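Local coordinates for putative beta-glucosidase (Bifidobacterium adolescentis, PDB 5WAB), which acts as a family 3 beta-glucosidase, hydrolysing terminal beta-glucosidic bonds, and probably also removes the terminal arabinopyranosyl unit of ginsenoside Rb2, at residues L176-F181 with R212-T216; Y528-T533 with R597-L602; V584-V588 with I618-L622. One frame throughout, in Å; residues are numbered along the deposited sequence.

Contact 1: L176-F181 with R212-T216; sequences LREIYF and RWLLT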
# COMPACT_ATOMS: atom_id res chain seq x y z
N LEU A 176 -15.04 -4.41 -8.08
CA LEU A 176 -14.18 -3.42 -8.74
C LEU A 176 -14.40 -2.03 -8.15
O LEU A 176 -13.44 -1.34 -7.80
CB LEU A 176 -14.46 -3.42 -10.24
CG LEU A 176 -13.79 -4.48 -11.11
CD1 LEU A 176 -14.34 -4.41 -12.50
CD2 LEU A 176 -12.28 -4.30 -11.12
N ARG A 177 -15.66 -1.62 -8.01
CA ARG A 177 -15.97 -0.27 -7.56
C ARG A 177 -15.63 -0.06 -6.08
O ARG A 177 -15.21 1.04 -5.69
CB ARG A 177 -17.44 0.04 -7.80
CG ARG A 177 -17.84 0.08 -9.26
CD ARG A 177 -17.28 1.31 -9.93
NE ARG A 177 -17.80 1.46 -11.29
CZ ARG A 177 -17.60 2.54 -12.03
NH1 ARG A 177 -16.91 3.56 -11.55
NH2 ARG A 177 -18.11 2.60 -13.26
N GLU A 178 -15.81 -1.08 -5.24
CA GLU A 178 -15.64 -0.90 -3.81
C GLU A 178 -14.27 -1.33 -3.28
O GLU A 178 -13.84 -0.82 -2.24
CB GLU A 178 -16.73 -1.65 -3.03
CG GLU A 178 -18.15 -1.18 -3.30
CD GLU A 178 -19.15 -1.74 -2.31
OE1 GLU A 178 -18.74 -2.08 -1.18
OE2 GLU A 178 -20.34 -1.88 -2.67
N ILE A 179 -13.59 -2.27 -3.94
CA ILE A 179 -12.33 -2.83 -3.45
C ILE A 179 -11.14 -2.32 -4.26
O ILE A 179 -10.22 -1.71 -3.71
CB ILE A 179 -12.37 -4.37 -3.41
CG1 ILE A 179 -13.57 -4.88 -2.60
CG2 ILE A 179 -11.06 -4.91 -2.87
CD1 ILE A 179 -13.59 -4.44 -1.15
N TYR A 180 -11.13 -2.58 -5.56
CA TYR A 180 -9.92 -2.40 -6.35
C TYR A 180 -9.80 -1.02 -6.99
O TYR A 180 -8.70 -0.65 -7.41
CB TYR A 180 -9.85 -3.49 -7.43
CG TYR A 180 -9.93 -4.87 -6.80
CD1 TYR A 180 -8.80 -5.46 -6.27
CD2 TYR A 180 -11.14 -5.54 -6.69
CE1 TYR A 180 -8.86 -6.70 -5.66
CE2 TYR A 180 -11.22 -6.79 -6.09
CZ TYR A 180 -10.07 -7.36 -5.57
OH TYR A 180 -10.11 -8.60 -4.97
N PHE A 181 -10.87 -0.24 -7.01
CA PHE A 181 -10.85 1.11 -7.57
C PHE A 181 -10.63 2.22 -6.54
O PHE A 181 -9.87 3.15 -6.84
CB PHE A 181 -12.14 1.39 -8.35
CG PHE A 181 -12.17 0.79 -9.73
CD1 PHE A 181 -11.06 0.16 -10.26
CD2 PHE A 181 -13.33 0.83 -10.49
CE1 PHE A 181 -11.09 -0.40 -11.53
CE2 PHE A 181 -13.37 0.27 -11.76
CZ PHE A 181 -12.25 -0.34 -12.28
N ARG A 212 -10.76 0.42 -22.91
CA ARG A 212 -11.23 1.80 -23.02
C ARG A 212 -12.15 2.16 -21.86
O ARG A 212 -12.12 3.30 -21.37
CB ARG A 212 -11.96 2.01 -24.35
CG ARG A 212 -12.47 3.42 -24.54
CD ARG A 212 -12.93 3.66 -25.96
NE ARG A 212 -13.53 4.98 -26.10
CZ ARG A 212 -12.84 6.10 -26.31
NH1 ARG A 212 -11.51 6.06 -26.40
NH2 ARG A 212 -13.47 7.26 -26.44
N TRP A 213 -12.98 1.22 -21.42
CA TRP A 213 -13.82 1.48 -20.25
C TRP A 213 -12.96 1.85 -19.05
O TRP A 213 -13.28 2.81 -18.33
CB TRP A 213 -14.68 0.25 -19.94
CG TRP A 213 -15.45 0.38 -18.67
CD1 TRP A 213 -16.59 1.09 -18.47
CD2 TRP A 213 -15.13 -0.22 -17.40
NE1 TRP A 213 -17.01 0.96 -17.17
CE2 TRP A 213 -16.13 0.16 -16.50
CE3 TRP A 213 -14.09 -1.05 -16.96
CZ2 TRP A 213 -16.13 -0.25 -15.16
CZ3 TRP A 213 -14.10 -1.46 -15.64
CH2 TRP A 213 -15.10 -1.06 -14.76
N LEU A 214 -11.87 1.13 -18.83
CA LEU A 214 -11.02 1.40 -17.68
C LEU A 214 -10.29 2.72 -17.84
O LEU A 214 -10.38 3.61 -16.98
CB LEU A 214 -10.04 0.23 -17.48
CG LEU A 214 -9.15 0.28 -16.25
CD1 LEU A 214 -9.99 0.08 -14.99
CD2 LEU A 214 -8.06 -0.79 -16.34
N LEU A 215 -9.57 2.88 -18.96
CA LEU A 215 -8.66 4.02 -19.13
C LEU A 215 -9.37 5.31 -19.53
O LEU A 215 -8.79 6.39 -19.37
CB LEU A 215 -7.61 3.68 -20.18
CG LEU A 215 -6.71 2.46 -19.96
CD1 LEU A 215 -5.63 2.38 -21.05
CD2 LEU A 215 -6.08 2.50 -18.58
N THR A 216 -10.60 5.23 -20.04
CA THR A 216 -11.29 6.42 -20.51
C THR A 216 -12.63 6.62 -19.82
O THR A 216 -12.84 7.67 -19.21
CB THR A 216 -11.48 6.36 -22.04
OG1 THR A 216 -10.20 6.24 -22.67
CG2 THR A 216 -12.16 7.63 -22.55
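Phe181 and Trp213 lead the packing between residues 176-181 and 212-216, which join helix 173-180 and the residue that follows it to the first turn of helix 212-222 in the TIM-barrel-like N-terminal domain of this family 3 glycoside hydrolase. No hydrogen bond crosses between them, and the join rests on side-chain packing. Phe181 can be followed outward. Its CB already points to the second helix, and with CG beside the backbone N (chi1 -80°) the ring runs on in that direction, one face covered near the rim by CB of Leu176. Further out the ring divides its contacts. CE1 meets CD1 of Leu214 at 3.7 Å; CE2 lies 3.7 Å from CH2 of Trp213; and CZ, the tip, touches both, being 3.6 Å from Leu214 CD1. The indole carbon arrives at the edge of the phenyl ring, near its plane. The two six-membered rings meet obliquely, their planes at 40° and their centroids 5.9 Å apart. With an alanine in place of Phe181, a gap would probably open in front of Leu214 CD1 and Trp213 CH2, leaving the indole without the neighbour that limits its tilt. Arg177, on the preceding turn, also reaches the indole, its guanidinium plane almost perpendicular to that of the ring. The charge is taken up by a salt bridge from NH1 to Glu222 and a cation-pi contact with Trp630, while NH2 rests 4.0 Å from CZ2 of Trp213. At the other flank, Leu176 CD1 lies 4.1 Å from Trp213 CH2.

Contact 2: Y528-T533 with R597-L602; sequences YRYYDT and RPKHEL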
# COMPACT_ATOMS: atom_id res chain seq x y z
N TYR A 528 -10.23 -8.52 6.24
CA TYR A 528 -11.05 -8.39 7.44
C TYR A 528 -12.52 -8.16 7.11
O TYR A 528 -13.38 -8.44 7.95
CB TYR A 528 -10.55 -7.24 8.31
CG TYR A 528 -10.93 -5.87 7.80
CD1 TYR A 528 -10.19 -5.27 6.79
CD2 TYR A 528 -12.02 -5.19 8.32
CE1 TYR A 528 -10.54 -4.02 6.31
CE2 TYR A 528 -12.38 -3.94 7.84
CZ TYR A 528 -11.63 -3.36 6.83
OH TYR A 528 -11.97 -2.12 6.35
N ARG A 529 -12.83 -7.69 5.90
CA ARG A 529 -14.22 -7.57 5.50
C ARG A 529 -14.94 -8.91 5.58
O ARG A 529 -16.13 -8.96 5.91
CB ARG A 529 -14.31 -7.01 4.08
CG ARG A 529 -14.05 -5.53 4.00
CD ARG A 529 -13.91 -5.07 2.55
NE ARG A 529 -14.07 -3.62 2.43
CZ ARG A 529 -13.12 -2.74 2.72
NH1 ARG A 529 -11.93 -3.15 3.15
NH2 ARG A 529 -13.35 -1.45 2.59
N TYR A 530 -14.23 -10.00 5.30
CA TYR A 530 -14.81 -11.33 5.47
C TYR A 530 -14.72 -11.80 6.91
O TYR A 530 -15.68 -12.33 7.47
CB TYR A 530 -14.12 -12.33 4.54
CG TYR A 530 -14.50 -13.76 4.82
CD1 TYR A 530 -15.68 -14.29 4.34
CD2 TYR A 530 -13.69 -14.57 5.61
CE1 TYR A 530 -16.04 -15.59 4.60
CE2 TYR A 530 -14.05 -15.88 5.88
CZ TYR A 530 -15.22 -16.38 5.38
OH TYR A 530 -15.58 -17.68 5.64
N TYR A 531 -13.54 -11.63 7.53
CA TYR A 531 -13.32 -12.16 8.87
C TYR A 531 -14.28 -11.55 9.88
O TYR A 531 -14.87 -12.26 10.70
CB TYR A 531 -11.87 -11.90 9.30
CG TYR A 531 -10.83 -12.67 8.52
CD1 TYR A 531 -10.88 -14.06 8.41
CD2 TYR A 531 -9.80 -12.00 7.88
CE1 TYR A 531 -9.92 -14.75 7.68
CE2 TYR A 531 -8.84 -12.68 7.15
CZ TYR A 531 -8.90 -14.05 7.06
OH TYR A 531 -7.93 -14.69 6.33
N ASP A 532 -14.47 -10.23 9.82
CA ASP A 532 -15.31 -9.55 10.80
C ASP A 532 -16.79 -9.78 10.56
O ASP A 532 -17.60 -9.54 11.46
CB ASP A 532 -14.98 -8.05 10.81
CG ASP A 532 -13.52 -7.77 11.16
OD1 ASP A 532 -12.78 -8.72 11.52
OD2 ASP A 532 -13.11 -6.60 11.07
N THR A 533 -17.17 -10.22 9.36
CA THR A 533 -18.57 -10.45 9.05
C THR A 533 -19.04 -11.85 9.43
O THR A 533 -20.19 -12.02 9.85
CB THR A 533 -18.81 -10.22 7.56
OG1 THR A 533 -18.31 -8.92 7.21
CG2 THR A 533 -20.30 -10.31 7.23
N ARG A 597 -23.05 -6.82 2.56
CA ARG A 597 -22.04 -5.86 2.98
C ARG A 597 -21.27 -6.41 4.16
O ARG A 597 -21.83 -7.13 5.00
CB ARG A 597 -22.67 -4.51 3.36
CG ARG A 597 -23.57 -3.91 2.28
CD ARG A 597 -23.78 -2.43 2.52
NE ARG A 597 -22.51 -1.71 2.43
CZ ARG A 597 -22.36 -0.43 2.73
NH1 ARG A 597 -23.40 0.28 3.14
NH2 ARG A 597 -21.17 0.14 2.62
N PRO A 598 -19.97 -6.11 4.25
CA PRO A 598 -19.20 -6.47 5.44
C PRO A 598 -19.78 -5.82 6.69
O PRO A 598 -20.44 -4.78 6.63
CB PRO A 598 -17.80 -5.92 5.14
CG PRO A 598 -17.76 -5.79 3.65
CD PRO A 598 -19.14 -5.44 3.23
N LYS A 599 -19.51 -6.44 7.84
CA LYS A 599 -20.07 -5.91 9.08
C LYS A 599 -19.62 -4.47 9.31
O LYS A 599 -20.43 -3.63 9.71
CB LYS A 599 -19.68 -6.78 10.28
CG LYS A 599 -20.49 -6.46 11.53
CD LYS A 599 -20.36 -7.53 12.59
CE LYS A 599 -19.04 -7.41 13.33
NZ LYS A 599 -18.86 -8.47 14.36
N HIS A 600 -18.35 -4.17 9.05
CA HIS A 600 -17.91 -2.79 9.10
C HIS A 600 -16.76 -2.59 8.12
O HIS A 600 -16.11 -3.54 7.69
CB HIS A 600 -17.51 -2.36 10.52
CG HIS A 600 -16.42 -3.20 11.13
ND1 HIS A 600 -15.79 -2.85 12.30
CD2 HIS A 600 -15.85 -4.35 10.71
CE1 HIS A 600 -14.87 -3.76 12.59
NE2 HIS A 600 -14.89 -4.68 11.64
N GLU A 601 -16.51 -1.32 7.77
CA GLU A 601 -15.45 -0.93 6.86
C GLU A 601 -14.77 0.33 7.39
O GLU A 601 -15.43 1.21 7.94
CB GLU A 601 -15.98 -0.67 5.45
CG GLU A 601 -16.54 -1.91 4.75
CD GLU A 601 -16.93 -1.64 3.31
OE1 GLU A 601 -16.23 -0.84 2.65
OE2 GLU A 601 -17.92 -2.24 2.83
N LEU A 602 -13.44 0.39 7.24
CA LEU A 602 -12.70 1.56 7.69
C LEU A 602 -13.06 2.79 6.86
O LEU A 602 -12.97 2.75 5.62
CB LEU A 602 -11.20 1.30 7.60
CG LEU A 602 -10.35 2.49 8.06
CD1 LEU A 602 -10.31 2.55 9.58
CD2 LEU A 602 -8.97 2.42 7.47
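Three hydrogen bonds tie Tyr528, Asp532 and Thr533 to residues 597-602. The backbone N of Leu602 gives a nearly straight bond (167°) to Tyr528 OH, 3.0 Å away at the edge of the phenol ring; the same hydroxyl also bonds to Asp128. His600 NE2 donates to Asp532 OD2 at 2.7 Å, near the plane of the imidazole, and on the anti side of the carboxylate, somewhat out of its plane. Both partners are held from behind, His600 ND1 by Glu647 and Asp532 OD1 by Arg653, which should fix the rotation of ring and carboxylate. Lys599 N reaches Thr533 OG1 at 2.8 Å. That hydroxyl sits beside its own backbone N (chi1 -53°), turned back to the helix, where it donates to Arg529 O. These bonds form a seam between domains: helix 528-531 belongs to the C-terminal domain of the family 3 fold, and Pro598 to His600 lead into strand 601-610, an outer strand of its sheet in the fibronectin type III-like domain. One salt bridge crosses the seam, from Arg529 NH2 to Glu601 OE1 at 2.9 Å; the nitrogen comes from above the carboxylate plane, 48° out of it. Arg529 NH1 pairs with Asp128, so the buried guanidinium has two acidic partners. Apolar packing is supplied by Pro598, whose CG lies 3.7 Å from Arg529 CB and equally near Arg529 CG. The Lys599 chain, bent near its end, passes the carbonyl of Asp532, with Lys599 CE 3.2 Å from Asp532 O.

Contact 3: V584-V588 with I618-L622; sequences VQVYV and ITFDL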
# COMPACT_ATOMS: atom_id res chain seq x y z
N VAL A 584 -6.28 6.48 16.10
CA VAL A 584 -7.71 6.27 16.28
C VAL A 584 -8.32 5.92 14.93
O VAL A 584 -8.01 6.54 13.91
CB VAL A 584 -8.37 7.51 16.90
CG1 VAL A 584 -9.87 7.30 17.06
CG2 VAL A 584 -7.72 7.84 18.24
N GLN A 585 -9.22 4.94 14.93
CA GLN A 585 -9.80 4.41 13.71
C GLN A 585 -11.32 4.48 13.79
O GLN A 585 -11.90 4.22 14.85
CB GLN A 585 -9.34 2.95 13.47
CG GLN A 585 -7.82 2.78 13.59
CD GLN A 585 -7.36 1.34 13.62
OE1 GLN A 585 -8.04 0.44 13.12
NE2 GLN A 585 -6.20 1.11 14.21
N VAL A 586 -11.95 4.83 12.68
CA VAL A 586 -13.40 4.95 12.59
C VAL A 586 -13.89 3.95 11.56
O VAL A 586 -13.40 3.92 10.42
CB VAL A 586 -13.84 6.38 12.21
CG1 VAL A 586 -15.35 6.43 11.98
CG2 VAL A 586 -13.42 7.37 13.28
N TYR A 587 -14.84 3.11 11.96
CA TYR A 587 -15.48 2.14 11.09
C TYR A 587 -16.97 2.46 10.98
O TYR A 587 -17.56 3.03 11.90
CB TYR A 587 -15.29 0.71 11.61
CG TYR A 587 -13.85 0.26 11.65
CD1 TYR A 587 -13.01 0.63 12.69
CD2 TYR A 587 -13.33 -0.55 10.65
CE1 TYR A 587 -11.69 0.22 12.72
CE2 TYR A 587 -12.02 -0.96 10.67
CZ TYR A 587 -11.20 -0.57 11.71
OH TYR A 587 -9.89 -0.98 11.73
N VAL A 588 -17.56 2.11 9.84
CA VAL A 588 -19.00 2.27 9.64
C VAL A 588 -19.61 0.88 9.56
O VAL A 588 -19.25 0.08 8.69
CB VAL A 588 -19.32 3.09 8.38
CG1 VAL A 588 -20.80 2.97 8.04
CG2 VAL A 588 -18.95 4.55 8.60
N ILE A 618 -10.04 15.10 18.45
CA ILE A 618 -9.90 14.82 17.03
C ILE A 618 -11.29 14.65 16.44
O ILE A 618 -12.22 14.18 17.10
CB ILE A 618 -9.04 13.58 16.75
CG1 ILE A 618 -9.48 12.41 17.62
CG2 ILE A 618 -7.57 13.88 17.03
CD1 ILE A 618 -8.78 11.12 17.29
N THR A 619 -11.43 15.02 15.16
CA THR A 619 -12.71 14.94 14.48
C THR A 619 -12.57 14.17 13.18
O THR A 619 -11.49 14.13 12.57
CB THR A 619 -13.29 16.34 14.17
OG1 THR A 619 -12.38 17.07 13.35
CG2 THR A 619 -13.55 17.11 15.46
N PHE A 620 -13.67 13.56 12.75
CA PHE A 620 -13.74 12.81 11.50
C PHE A 620 -14.97 13.27 10.73
O PHE A 620 -16.07 13.31 11.29
CB PHE A 620 -13.82 11.30 11.76
CG PHE A 620 -12.69 10.75 12.60
CD1 PHE A 620 -11.55 10.23 12.01
CD2 PHE A 620 -12.80 10.72 13.98
CE1 PHE A 620 -10.53 9.71 12.79
CE2 PHE A 620 -11.78 10.20 14.76
CZ PHE A 620 -10.64 9.69 14.16
N ASP A 621 -14.78 13.61 9.46
CA ASP A 621 -15.89 13.85 8.55
C ASP A 621 -16.25 12.54 7.86
O ASP A 621 -15.37 11.83 7.37
CB ASP A 621 -15.52 14.91 7.51
CG ASP A 621 -15.64 16.33 8.04
OD1 ASP A 621 -16.44 16.56 8.98
OD2 ASP A 621 -14.93 17.22 7.52
N LEU A 622 -17.54 12.22 7.82
CA LEU A 622 -18.05 11.03 7.15
C LEU A 622 -18.98 11.49 6.04
O LEU A 622 -20.15 11.80 6.29
CB LEU A 622 -18.76 10.10 8.13
CG LEU A 622 -17.90 9.45 9.21
CD1 LEU A 622 -18.74 8.58 10.15
CD2 LEU A 622 -16.79 8.63 8.57
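A methyl of Val586 presses onto the middle of the Phe620 ring. CG2 stands 3.4 Å from the ring centroid and only 7° off the ring normal, a CH-pi contact in which all six ring carbons lie at similar range. The two side chains slide past each other in opposite directions. On one flank of this pair Val584 makes a second bump, set against the hollow where the Ile618 methyl adjoins the Phe620 rim: its CG1 sits 3.8 Å from Phe620 CZ, and its CG2 meets Ile618 CD1 at 3.6 Å. Ile618 reaches that far because CG1 lies between the backbone N and the carbonyl carbon (chi1 48°), with the chain then extended to CD1. The strands belong to opposing sheets of the fibronectin type III-like beta sandwich; the axes of the two segments approach to 9.3 Å, and their directions differ by 27°, a distance spanned by side chains alone. Along each strand every second residue points inward, so Val584, Val586 and Val588 stand opposite Ile618, Phe620 and Leu622. The last of these forks between two valines: CD2 lies 4.3 Å from Val586 CG1, while CD1 faces Val588 CG2 at the same looser spacing. Val646 of the neighbouring strand 642-648 touches both Val586 and Leu622.

In the fold
The three contacts run from the barrel domain into the beta sandwich. Contacts 1 and 2, with centres 22 Å apart, touch where Ile179 CD1 packs 3.7 Å from Arg529 NE; Glu178 OE1 and Glu601 OE2 come within 4.1 Å, like charges that Arg174 and Arg529 respectively probably temper. Contacts 2 and 3, 16 Å between centres, share a sheet: strands 580-590 and 601-610 are neighbours, Val588 N probably donates to Glu601 O at 3.0 Å, and His600 stacks on Tyr587. Contacts 1 and 3 do not touch, their nearest atoms being about 10 Å apart. In GH3 enzymes the active site generally lies where the barrel meets the alpha/beta domain; these contacts are joints within and between domains.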